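Local atomic coordinates of ferredoxin--NADP reductase, apicoplast (Plasmodium falciparum, PDB entry 3JQQ), a protein that catalyses FAD-dependent electron transfer between the iron-sulfur protein ferredoxin and NADP(H) in the apicoplast, and may serve isoprenoid precursor biosynthesis. Residues Ser187-Leu192 against Ile211-Gly216. The protein carries 1 engineered substitution. Sequence-based numbering, arbitrary orientation.
Sequences SFLKKL and ITIYYG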
# COMPACT_ATOMS: atom_id res chain seq x y z
N SER B 187 -8.63 -6.09 -19.29
CA SER B 187 -7.83 -6.15 -20.51
C SER B 187 -7.91 -7.55 -21.11
O SER B 187 -8.20 -7.73 -22.30
CB SER B 187 -6.38 -5.79 -20.21
OG SER B 187 -5.57 -5.90 -21.37
N PHE B 188 -7.67 -8.56 -20.27
CA PHE B 188 -7.79 -9.95 -20.69
C PHE B 188 -9.15 -10.24 -21.33
O PHE B 188 -9.23 -10.81 -22.41
CB PHE B 188 -7.56 -10.90 -19.52
CG PHE B 188 -6.16 -10.84 -18.95
CD1 PHE B 188 -5.90 -11.37 -17.70
CD2 PHE B 188 -5.13 -10.26 -19.66
CE1 PHE B 188 -4.63 -11.33 -17.16
CE2 PHE B 188 -3.85 -10.21 -19.13
CZ PHE B 188 -3.60 -10.75 -17.88
N LEU B 189 -10.22 -9.84 -20.63
CA LEU B 189 -11.58 -10.15 -21.08
C LEU B 189 -11.89 -9.49 -22.42
O LEU B 189 -12.57 -10.07 -23.27
CB LEU B 189 -12.61 -9.72 -20.03
CG LEU B 189 -12.64 -10.50 -18.71
CD1 LEU B 189 -13.60 -9.83 -17.73
CD2 LEU B 189 -13.05 -11.95 -18.95
N LYS B 190 -11.40 -8.27 -22.60
CA LYS B 190 -11.61 -7.55 -23.85
C LYS B 190 -10.93 -8.26 -25.01
O LYS B 190 -11.46 -8.27 -26.13
CB LYS B 190 -11.13 -6.10 -23.73
CG LYS B 190 -12.05 -5.22 -22.90
CD LYS B 190 -11.43 -3.85 -22.65
CE LYS B 190 -12.40 -2.93 -21.90
NZ LYS B 190 -11.76 -1.64 -21.55
N LYS B 191 -9.77 -8.86 -24.76
CA LYS B 191 -9.10 -9.64 -25.80
C LYS B 191 -9.82 -10.96 -26.07
O LYS B 191 -10.08 -11.31 -27.22
CB LYS B 191 -7.64 -9.91 -25.45
CG LYS B 191 -6.96 -10.86 -26.43
CD LYS B 191 -5.53 -11.18 -26.02
CE LYS B 191 -4.95 -12.31 -26.87
NZ LYS B 191 -4.93 -11.96 -28.33
N LEU B 192 -10.13 -11.68 -25.00
CA LEU B 192 -10.72 -13.02 -25.12
C LEU B 192 -12.12 -13.00 -25.74
O LEU B 192 -12.43 -13.81 -26.60
CB LEU B 192 -10.76 -13.71 -23.75
CG LEU B 192 -9.43 -13.91 -23.02
CD1 LEU B 192 -9.67 -14.22 -21.54
CD2 LEU B 192 -8.60 -15.01 -23.67
N ILE B 211 -14.01 -18.85 -17.04
CA ILE B 211 -13.30 -17.88 -16.20
C ILE B 211 -14.04 -17.65 -14.88
O ILE B 211 -15.24 -17.37 -14.87
CB ILE B 211 -13.14 -16.53 -16.93
CG1 ILE B 211 -12.34 -16.73 -18.23
CG2 ILE B 211 -12.47 -15.50 -16.03
CD1 ILE B 211 -12.43 -15.55 -19.18
N THR B 212 -13.32 -17.78 -13.78
CA THR B 212 -13.88 -17.53 -12.46
C THR B 212 -13.20 -16.32 -11.84
O THR B 212 -11.98 -16.29 -11.68
CB THR B 212 -13.72 -18.74 -11.52
OG1 THR B 212 -14.11 -19.93 -12.21
CG2 THR B 212 -14.58 -18.56 -10.28
N ILE B 213 -14.00 -15.32 -11.48
CA ILE B 213 -13.45 -14.07 -10.97
C ILE B 213 -13.81 -13.86 -9.51
O ILE B 213 -14.98 -13.92 -9.12
CB ILE B 213 -13.94 -12.87 -11.80
CG1 ILE B 213 -13.70 -13.14 -13.29
CG2 ILE B 213 -13.23 -11.60 -11.36
CD1 ILE B 213 -13.77 -11.90 -14.15
N TYR B 214 -12.79 -13.61 -8.69
CA TYR B 214 -12.98 -13.27 -7.29
C TYR B 214 -12.51 -11.84 -7.10
O TYR B 214 -11.32 -11.54 -7.25
CB TYR B 214 -12.19 -14.22 -6.40
CG TYR B 214 -12.57 -15.68 -6.54
CD1 TYR B 214 -11.79 -16.56 -7.28
CD2 TYR B 214 -13.72 -16.17 -5.93
CE1 TYR B 214 -12.14 -17.89 -7.40
CE2 TYR B 214 -14.08 -17.50 -6.06
CZ TYR B 214 -13.29 -18.35 -6.79
OH TYR B 214 -13.64 -19.68 -6.92
N TYR B 215 -13.44 -10.95 -6.77
CA TYR B 215 -13.16 -9.53 -6.79
C TYR B 215 -13.58 -8.86 -5.49
O TYR B 215 -14.76 -8.83 -5.15
CB TYR B 215 -13.86 -8.89 -8.00
CG TYR B 215 -13.53 -7.44 -8.26
CD1 TYR B 215 -12.34 -6.87 -7.82
CD2 TYR B 215 -14.41 -6.63 -8.99
CE1 TYR B 215 -12.05 -5.54 -8.07
CE2 TYR B 215 -14.12 -5.31 -9.25
CZ TYR B 215 -12.94 -4.77 -8.79
OH TYR B 215 -12.65 -3.45 -9.05
N GLY B 216 -12.59 -8.35 -4.76
CA GLY B 216 -12.83 -7.69 -3.48
C GLY B 216 -12.82 -6.19 -3.61
O GLY B 216 -11.85 -5.59 -4.08
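L189 and L192 meet I211 and I213 in a small, wholly apolar helix-on-sheet contact inside the Rossmann-like NADP-binding domain. Helix 183-192 follows strand 173-178 in the chain and packs on one face of the five-stranded parallel sheet; strand 211-217, next in sequence, lies parallel to and beside 173-178, so the three form a beta-alpha-beta crossover. The axes bear this out, since the segments 187-192 and 211-216 run at 159°, nearly antiparallel, as expected when a helix returns between two parallel strands. Their closest axial approach is 12.1 Å, so the backbones stay well apart and only terminal delta methyls of the two segments meet. The area buried is correspondingly modest, 133 Å² summed over both sides, yet all four touching residues are buried.

The CD1 methyl of I211 takes part in two of the three close pairs. With CG1 anti to the carbonyl carbon (chi1 -60°) and the chain then extended (chi2 165°), this methyl projects from the sheet towards the helix. There it meets both leucines, three residues apart on the helix: L189 CD2 lies 3.7 Å from I211 CD1, and L192 CD1 lies 3.9 Å from I211 CD1, each leucine side chain slanting across that of the isoleucine.

I211 and I213 present their side chains on the same face of the strand, whereas T212, between them, turns to the other face, where its side chain meets L273 of helix 267-276. On the helix side of the sheet, I240 of the neighbouring strand 240-246 touches both L189 and I213 and widens the apolar layer. Toward the C-terminal end of the strand, G216 touches the bound adenosine-2'-5'-diphosphate. The second branch of L189 completes the contact, its CD1 meeting I213 CD1 tip to tip at 4.1 Å.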